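Local structure of GH18 chiitnase (Pseudoalteromonas aurantia, 6K7Z) at residues T6-G11 and Q261-H266; S204-T209 and Q249-L254. The protein degrades chitin as a family 18 glycoside hydrolase, probably cleaving bonds within the polysaccharide chain, as an endochitinase does. One frame throughout, in Å; residues are numbered along the deposited sequence.

Interaction 1: T6-G11 and Q261-H266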
ATOM      1  N   THR A   6       1.933   3.940  -7.163  1.00  8.54           N
ATOM      2  CA  THR A   6       3.322   4.043  -6.743  1.00  9.18           C
ATOM      3  C   THR A   6       3.377   4.638  -5.351  1.00  9.93           C
ATOM      4  O   THR A   6       2.467   5.352  -4.929  1.00 12.83           O
ATOM      5  CB  THR A   6       4.171   4.882  -7.724  1.00 10.31           C
ATOM      6  OG1 THR A   6       5.549   4.850  -7.322  1.00  9.93           O
ATOM      7  CG2 THR A   6       3.674   6.330  -7.802  1.00 10.22           C
ATOM      8  N   TYR A   7       4.455   4.328  -4.635  1.00  9.25           N
ATOM      9  CA  TYR A   7       4.779   4.973  -3.368  1.00 10.62           C
ATOM     10  C   TYR A   7       5.802   6.080  -3.575  1.00 11.06           C
ATOM     11  O   TYR A   7       6.774   5.917  -4.316  1.00 11.64           O
ATOM     12  CB  TYR A   7       5.335   3.979  -2.354  1.00 12.26           C
ATOM     13  CG  TYR A   7       4.292   3.071  -1.761  1.00 12.63           C
ATOM     14  CD1 TYR A   7       3.864   1.940  -2.458  1.00  8.36           C
ATOM     15  CD2 TYR A   7       3.732   3.342  -0.527  1.00  9.94           C
ATOM     16  CE1 TYR A   7       2.899   1.112  -1.946  1.00  9.23           C
ATOM     17  CE2 TYR A   7       2.757   2.504   0.008  1.00  8.59           C
ATOM     18  CZ  TYR A   7       2.354   1.395  -0.713  1.00  8.32           C
ATOM     19  OH  TYR A   7       1.400   0.557  -0.215  1.00 10.91           O
ATOM     20  N   TYR A   8       5.588   7.208  -2.902  1.00 10.78           N
ATOM     21  CA  TYR A   8       6.534   8.314  -2.938  1.00 10.08           C
ATOM     22  C   TYR A   8       7.136   8.455  -1.545  1.00 10.51           C
ATOM     23  O   TYR A   8       6.465   8.913  -0.618  1.00 12.18           O
ATOM     24  CB  TYR A   8       5.851   9.596  -3.392  1.00  9.73           C
ATOM     25  CG  TYR A   8       6.810  10.743  -3.625  1.00 13.63           C
ATOM     26  CD1 TYR A   8       7.476  10.859  -4.830  1.00 12.31           C
ATOM     27  CD2 TYR A   8       7.042  11.706  -2.652  1.00 15.49           C
ATOM     28  CE1 TYR A   8       8.344  11.898  -5.080  1.00 14.20           C
ATOM     29  CE2 TYR A   8       7.933  12.763  -2.897  1.00 14.32           C
ATOM     30  CZ  TYR A   8       8.582  12.838  -4.117  1.00 16.87           C
ATOM     31  OH  TYR A   8       9.468  13.872  -4.412  1.00 20.90           O
ATOM     32  N   ASN A   9       8.401   8.057  -1.406  1.00 12.12           N
ATOM     33  CA  ASN A   9       9.146   8.224  -0.161  1.00 13.32           C
ATOM     34  C   ASN A   9      10.391   9.050  -0.432  1.00 13.77           C
ATOM     35  O   ASN A   9      10.476  10.186   0.040  1.00 15.41           O
ATOM     36  CB  ASN A   9       9.479   6.858   0.447  1.00 14.47           C
ATOM     37  CG  ASN A   9      10.142   6.957   1.823  1.00 20.14           C
ATOM     38  OD1 ASN A   9      11.281   6.539   1.995  1.00 25.91           O
ATOM     39  ND2 ASN A   9       9.421   7.492   2.807  1.00 18.42           N
ATOM     40  N   SER A  10      11.356   8.532  -1.199  1.00 13.54           N
ATOM     41  CA  SER A  10      12.500   9.327  -1.625  1.00 14.06           C
ATOM     42  C   SER A  10      12.054  10.476  -2.522  1.00 16.02           C
ATOM     43  O   SER A  10      11.146  10.329  -3.347  1.00 12.65           O
ATOM     44  CB  SER A  10      13.505   8.456  -2.381  1.00 15.65           C
ATOM     45  OG  SER A  10      14.348   9.270  -3.183  1.00 19.13           O
ATOM     46  N   GLY A  11      12.721  11.621  -2.378  1.00 15.07           N
ATOM     47  CA  GLY A  11      12.382  12.776  -3.188  1.00 16.65           C
ATOM     48  C   GLY A  11      13.277  13.034  -4.382  1.00 15.05           C
ATOM     49  O   GLY A  11      13.283  14.156  -4.900  1.00 16.18           O
ATOM     50  N   GLN A 261       9.868   2.292  -5.802  1.00  9.89           N
ATOM     51  CA  GLN A 261       9.100   3.482  -5.471  1.00 11.34           C
ATOM     52  C   GLN A 261       9.297   4.504  -6.590  1.00  9.94           C
ATOM     53  O   GLN A 261      10.183   4.339  -7.441  1.00 11.84           O
ATOM     54  CB  GLN A 261       9.542   4.071  -4.123  1.00 11.43           C
ATOM     55  CG  GLN A 261      11.024   4.477  -4.069  1.00 12.70           C
ATOM     56  CD  GLN A 261      11.361   5.275  -2.816  1.00 15.40           C
ATOM     57  OE1 GLN A 261      10.717   6.283  -2.517  1.00 14.90           O
ATOM     58  NE2 GLN A 261      12.364   4.814  -2.069  1.00 16.22           N
ATOM     59  N   PHE A 262       8.496   5.573  -6.550  1.00 10.17           N
ATOM     60  CA  PHE A 262       8.420   6.534  -7.651  1.00 11.07           C
ATOM     61  C   PHE A 262       9.791   7.065  -8.067  1.00 10.91           C
ATOM     62  O   PHE A 262      10.126   7.094  -9.260  1.00 10.75           O
ATOM     63  CB  PHE A 262       7.496   7.685  -7.244  1.00 11.79           C
ATOM     64  CG  PHE A 262       7.385   8.751  -8.279  1.00 11.53           C
ATOM     65  CD1 PHE A 262       6.605   8.553  -9.415  1.00 11.55           C
ATOM     66  CD2 PHE A 262       8.078   9.943  -8.135  1.00 12.72           C
ATOM     67  CE1 PHE A 262       6.519   9.533 -10.387  1.00 13.35           C
ATOM     68  CE2 PHE A 262       7.988  10.938  -9.094  1.00 11.47           C
ATOM     69  CZ  PHE A 262       7.204  10.741 -10.216  1.00 12.14           C
ATOM     70  N   SER A 263      10.592   7.516  -7.105  1.00 10.37           N
ATOM     71  CA  SER A 263      11.813   8.236  -7.472  1.00 11.00           C
ATOM     72  C   SER A 263      12.915   7.323  -7.990  1.00 13.60           C
ATOM     73  O   SER A 263      14.006   7.812  -8.317  1.00 15.28           O
ATOM     74  CB  SER A 263      12.326   9.037  -6.279  1.00 13.65           C
ATOM     75  OG  SER A 263      11.590  10.242  -6.155  1.00 12.72           O
ATOM     76  N   SER A 264      12.664   6.026  -8.089  1.00 11.12           N
ATOM     77  CA  SER A 264      13.624   5.113  -8.690  1.00 13.20           C
ATOM     78  C   SER A 264      13.423   4.940 -10.191  1.00 13.98           C
ATOM     79  O   SER A 264      14.252   4.286 -10.838  1.00 16.13           O
ATOM     80  CB  SER A 264      13.533   3.742  -8.025  1.00 11.04           C
ATOM     81  OG  SER A 264      13.894   3.825  -6.670  1.00 13.65           O
ATOM     82  N   ASP A 265      12.353   5.493 -10.751  1.00 12.09           N
ATOM     83  CA  ASP A 265      11.960   5.247 -12.140  1.00 11.99           C
ATOM     84  C   ASP A 265      12.378   6.431 -13.005  1.00 15.67           C
ATOM     85  O   ASP A 265      11.688   7.449 -13.064  1.00 20.33           O
ATOM     86  CB  ASP A 265      10.464   5.012 -12.250  1.00 12.32           C
ATOM     87  CG  ASP A 265      10.018   4.836 -13.678  1.00 14.77           C
ATOM     88  OD1 ASP A 265      10.891   4.556 -14.544  1.00 13.27           O
ATOM     89  OD2 ASP A 265       8.805   4.960 -13.936  1.00 12.17           O
ATOM     90  N   HIS A 266      13.465   6.274 -13.702  1.00 16.40           N
ATOM     91  CA  HIS A 266      14.040   7.286 -14.591  1.00 17.28           C
ATOM     92  C   HIS A 266      13.162   7.690 -15.763  1.00 19.07           C
ATOM     93  O   HIS A 266      12.830   6.900 -16.571  1.00 19.78           O
ATOM     94  CB  HIS A 266      15.362   6.746 -15.133  1.00 25.13           C
ATOM     95  CG  HIS A 266      16.209   7.759 -15.817  1.00 28.09           C
ATOM     96  ND1 HIS A 266      16.606   7.630 -17.117  1.00 31.34           N
ATOM     97  CD2 HIS A 266      16.740   8.916 -15.378  1.00 28.95           C
ATOM     98  CE1 HIS A 266      17.317   8.675 -17.462  1.00 30.35           C
ATOM     99  NE2 HIS A 266      17.424   9.465 -16.419  1.00 30.20           N
TER
HETATM  100  O   HOH W   1      13.337   5.753   0.316  1.00 21.13           O
HETATM  101  O   HOH W   2       9.919   7.973  -4.439  1.00 10.94           O

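Interaction 2: S204-T209 and Q249-L254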
ATOM      1  N   SER A 204      -0.173 -17.425  -6.730  1.00 16.70           N
ATOM      2  CA  SER A 204      -0.613 -16.775  -5.501  1.00 14.68           C
ATOM      3  C   SER A 204      -1.562 -15.623  -5.790  1.00 14.67           C
ATOM      4  O   SER A 204      -2.598 -15.492  -5.128  1.00 13.86           O
ATOM      5  CB  SER A 204       0.593 -16.299  -4.689  1.00 15.59           C
ATOM      6  OG  SER A 204       1.313 -17.399  -4.153  1.00 16.69           O
ATOM      7  N   TYR A 205      -1.230 -14.770  -6.772  1.00 14.77           N
ATOM      8  CA  TYR A 205      -2.142 -13.693  -7.152  1.00 12.71           C
ATOM      9  C   TYR A 205      -3.546 -14.228  -7.436  1.00 15.02           C
ATOM     10  O   TYR A 205      -4.544 -13.692  -6.941  1.00 14.71           O
ATOM     11  CB  TYR A 205      -1.610 -12.926  -8.370  1.00 13.04           C
ATOM     12  CG  TYR A 205      -2.552 -11.820  -8.763  1.00 14.00           C
ATOM     13  CD1 TYR A 205      -2.485 -10.578  -8.141  1.00 13.25           C
ATOM     14  CD2 TYR A 205      -3.552 -12.030  -9.705  1.00 14.48           C
ATOM     15  CE1 TYR A 205      -3.364  -9.562  -8.473  1.00 12.98           C
ATOM     16  CE2 TYR A 205      -4.445 -11.025 -10.032  1.00 15.40           C
ATOM     17  CZ  TYR A 205      -4.348  -9.794  -9.409  1.00 14.59           C
ATOM     18  OH  TYR A 205      -5.231  -8.799  -9.720  1.00 16.48           O
ATOM     19  N   LEU A 206      -3.644 -15.287  -8.240  1.00 14.08           N
ATOM     20  CA  LEU A 206      -4.960 -15.822  -8.570  1.00 12.89           C
ATOM     21  C   LEU A 206      -5.684 -16.312  -7.317  1.00 15.84           C
ATOM     22  O   LEU A 206      -6.879 -16.048  -7.136  1.00 17.28           O
ATOM     23  CB  LEU A 206      -4.818 -16.946  -9.593  1.00 16.94           C
ATOM     24  CG  LEU A 206      -4.264 -16.519 -10.952  1.00 19.78           C
ATOM     25  CD1 LEU A 206      -3.948 -17.752 -11.822  1.00 22.91           C
ATOM     26  CD2 LEU A 206      -5.247 -15.593 -11.649  1.00 16.81           C
ATOM     27  N   ASN A 207      -4.966 -17.013  -6.436  1.00 14.73           N
ATOM     28  CA  ASN A 207      -5.556 -17.459  -5.174  1.00 17.25           C
ATOM     29  C   ASN A 207      -6.090 -16.284  -4.372  1.00 17.66           C
ATOM     30  O   ASN A 207      -7.184 -16.356  -3.788  1.00 17.94           O
ATOM     31  CB  ASN A 207      -4.516 -18.222  -4.349  1.00 16.95           C
ATOM     32  CG  ASN A 207      -4.182 -19.570  -4.930  1.00 22.62           C
ATOM     33  OD1 ASN A 207      -4.910 -20.085  -5.773  1.00 20.23           O
ATOM     34  ND2 ASN A 207      -3.083 -20.161  -4.471  1.00 20.68           N
ATOM     35  N   TYR A 208      -5.325 -15.189  -4.322  1.00 14.30           N
ATOM     36  CA  TYR A 208      -5.739 -14.050  -3.511  1.00 14.56           C
ATOM     37  C   TYR A 208      -7.001 -13.409  -4.067  1.00 16.36           C
ATOM     38  O   TYR A 208      -7.832 -12.903  -3.301  1.00 16.75           O
ATOM     39  CB  TYR A 208      -4.619 -13.008  -3.427  1.00 13.97           C
ATOM     40  CG  TYR A 208      -3.301 -13.518  -2.895  1.00 13.04           C
ATOM     41  CD1 TYR A 208      -3.219 -14.689  -2.145  1.00 15.11           C
ATOM     42  CD2 TYR A 208      -2.129 -12.820  -3.141  1.00 11.59           C
ATOM     43  CE1 TYR A 208      -1.996 -15.155  -1.673  1.00 13.31           C
ATOM     44  CE2 TYR A 208      -0.913 -13.269  -2.661  1.00 12.60           C
ATOM     45  CZ  TYR A 208      -0.848 -14.430  -1.932  1.00 14.80           C
ATOM     46  OH  TYR A 208       0.377 -14.869  -1.479  1.00 15.57           O
ATOM     47  N   THR A 209      -7.167 -13.411  -5.398  1.00 12.03           N
ATOM     48  CA  THR A 209      -8.379 -12.823  -5.961  1.00 16.00           C
ATOM     49  C   THR A 209      -9.623 -13.624  -5.612  1.00 17.03           C
ATOM     50  O   THR A 209     -10.734 -13.104  -5.754  1.00 19.15           O
ATOM     51  CB  THR A 209      -8.306 -12.710  -7.481  1.00 16.00           C
ATOM     52  OG1 THR A 209      -8.268 -14.024  -8.054  1.00 16.69           O
ATOM     53  CG2 THR A 209      -7.076 -11.917  -7.903  1.00 15.27           C
ATOM     54  N   GLN A 249      -3.439 -12.036 -17.125  1.00 17.22           N
ATOM     55  CA  GLN A 249      -4.442 -11.567 -18.053  1.00 17.78           C
ATOM     56  C   GLN A 249      -5.063 -12.706 -18.890  1.00 21.63           C
ATOM     57  O   GLN A 249      -6.177 -12.588 -19.293  1.00 20.14           O
ATOM     58  CB  GLN A 249      -3.921 -10.502 -18.985  1.00 19.80           C
ATOM     59  CG  GLN A 249      -3.591  -9.182 -18.333  1.00 23.33           C
ATOM     60  CD  GLN A 249      -2.846  -8.232 -19.278  1.00 23.26           C
ATOM     61  OE1 GLN A 249      -2.146  -8.649 -20.120  1.00 22.00           O
ATOM     62  NE2 GLN A 249      -3.026  -6.968 -19.089  1.00 23.81           N
ATOM     63  N   GLN A 250      -4.295 -13.767 -19.120  1.00 22.18           N
ATOM     64  CA  GLN A 250      -4.753 -14.926 -19.883  1.00 24.64           C
ATOM     65  C   GLN A 250      -5.788 -15.697 -19.110  1.00 26.30           C
ATOM     66  O   GLN A 250      -6.730 -16.166 -19.665  1.00 26.13           O
ATOM     67  CB  GLN A 250      -3.614 -15.855 -20.406  1.00 27.00           C
ATOM     68  CG  GLN A 250      -2.529 -16.254 -19.413  1.00 31.28           C
ATOM     69  CD  GLN A 250      -1.470 -17.208 -19.975  1.00 37.06           C
ATOM     70  OE1 GLN A 250      -1.020 -17.017 -21.081  1.00 38.34           O
ATOM     71  NE2 GLN A 250      -1.092 -18.219 -19.227  1.00 41.68           N
ATOM     72  N   GLN A 251      -5.612 -15.792 -17.806  1.00 24.75           N
ATOM     73  CA  GLN A 251      -6.533 -16.523 -16.958  1.00 25.19           C
ATOM     74  C   GLN A 251      -7.614 -15.798 -16.235  1.00 25.11           C
ATOM     75  O   GLN A 251      -8.532 -16.409 -15.854  1.00 26.77           O
ATOM     76  CB  GLN A 251      -5.787 -17.242 -15.887  1.00 26.58           C
ATOM     77  CG  GLN A 251      -4.860 -18.271 -16.358  1.00 27.51           C
ATOM     78  CD  GLN A 251      -4.603 -19.270 -15.278  1.00 30.88           C
ATOM     79  OE1 GLN A 251      -5.536 -19.855 -14.708  1.00 32.10           O
ATOM     80  NE2 GLN A 251      -3.333 -19.437 -14.953  1.00 26.77           N
ATOM     81  N   SER A 252      -7.463 -14.502 -16.032  1.00 19.93           N
ATOM     82  CA  SER A 252      -8.355 -13.718 -15.285  1.00 24.20           C
ATOM     83  C   SER A 252      -8.161 -12.272 -15.691  1.00 23.93           C
ATOM     84  O   SER A 252      -7.697 -11.999 -16.763  1.00 24.72           O
ATOM     85  CB  SER A 252      -7.918 -13.932 -13.816  1.00 23.91           C
ATOM     86  OG  SER A 252      -8.542 -13.123 -12.907  1.00 27.33           O
ATOM     87  N   SER A 253      -8.566 -11.361 -14.846  1.00 22.62           N
ATOM     88  CA  SER A 253      -8.185  -9.978 -15.045  1.00 23.56           C
ATOM     89  C   SER A 253      -7.160  -9.616 -13.985  1.00 18.93           C
ATOM     90  O   SER A 253      -6.887 -10.391 -13.056  1.00 15.19           O
ATOM     91  CB  SER A 253      -9.401  -9.039 -15.013  1.00 23.04           C
ATOM     92  OG  SER A 253     -10.187  -9.223 -13.856  1.00 31.98           O
ATOM     93  N   LEU A 254      -6.556  -8.445 -14.169  1.00 19.46           N
ATOM     94  CA  LEU A 254      -5.472  -7.966 -13.323  1.00 18.61           C
ATOM     95  C   LEU A 254      -5.901  -6.634 -12.720  1.00 17.24           C
ATOM     96  O   LEU A 254      -6.128  -5.662 -13.451  1.00 18.00           O
ATOM     97  CB  LEU A 254      -4.174  -7.823 -14.125  1.00 15.44           C
ATOM     98  CG  LEU A 254      -2.964  -7.214 -13.414  1.00 18.32           C
ATOM     99  CD1 LEU A 254      -2.690  -7.918 -12.076  1.00 16.71           C
ATOM    100  CD2 LEU A 254      -1.726  -7.252 -14.309  1.00 16.43           C
TER

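Interaction 1: T6-G11 and Q261-H266
The side-chain amide of Q261 reaches the turn after strand 3-8, at the seam of a TIM barrel where this first strand runs parallel to the last, 256-260. A cis peptide bond joins W260 to Q261; in family 18 chitinases such a bond commonly sets a tryptophan at the floor of the substrate cleft, probably also here. Q261 CG is squeezed between its N and carbonyl carbon (chi1 59°), from where the extended chain delivers OE1 to two backbone donors. S10 N binds Q261 OE1 at 2.7 Å; N9 N binds it at 3.1 Å, more bent at the hydrogen but straighter at the C=O. A water bonded to S10 O and S263 N also donates to OE1, while a second water links Q261 NE2 to N9 OD1, fixing the amide's rotation. F262 N gives Y7 O a nearly straight bond of 2.8 Å. With its CG anti to N (chi1 178°), the F262 ring lies against both T6 and Y8: its CD2 meets Y8 CD1 at 3.5 Å, near the plane of the tyrosine ring at its edge, and its CD1 lies 4.0 Å from T6 CG2. The two rings are inclined at 50°. T6 OG1 bonds N259, and Y7 OH bonds D113 of the family's DxxDxDxE signature. S263 OG, also bonded to V13 N, donates to S10 O at 2.8 Å from well above the carbonyl plane.

Interaction 2: S204-T209 and Q249-L254
The ring of Y205 meets the chain that follows helix 237-251: S253 O lies at its edge, near the ring plane and 3.9 Å from CE2, while L254 CD1 approaches obliquely, 3.7 Å from CZ. Y205 CG stands anti to the backbone N (chi1 180°), which directs the ring off helix 198-209 toward L254, and the two side chains cross at about a right angle. The amide of Q251 is the second flat group. L206 CD1 sits 3.6 Å from Q251 NE2 and only slightly farther from CD and OE1, so the methyl lies over one face of the amide. The other methyl, L206 CD2, packs on S252 CB at 3.8 Å. No hydrogen bond crosses this contact; two hydroxyls bond within their own segments. T209 OG1 donates to L206 O at 2.6 Å, back into its own helix. S252, where helical geometry is lost, turns OG to a lone pair of S253 O at 3.2 Å, in the carbonyl plane. The phenol of Y205 is gripped twice, by V219 O and G255 N, and thereby joins helix 198-209 to the chain at strands 219-224 and 256-260. I248 of helix 237-251 touches both Y205 and L254, and P216, in the loop before strand 219-224, touches S252 and S253. The contact thus packs two successive outer helices together over the starts of two inner strands.

How the interactions relate
From the N terminus, strand 3-8 opens the barrel, and its end with the turn after it forms the first half of interaction 1, whose partner comes only after strand 256-260; that contact closes a loop over most of the chain and joins the first strand's end to the last's. Interaction 2 lies within this span. It closes a shorter loop from helix 198-209 through strand 219-224 and helix 237-251, and the chain then enters strand 256-260, which carries it to interaction 1. The two nest without crossing and do not touch, with centres 26 Å and nearest atoms about 14 Å apart. Interaction 1 belongs to the C-terminal ends of the strands, interaction 2 to the N-terminal ends and outer helices.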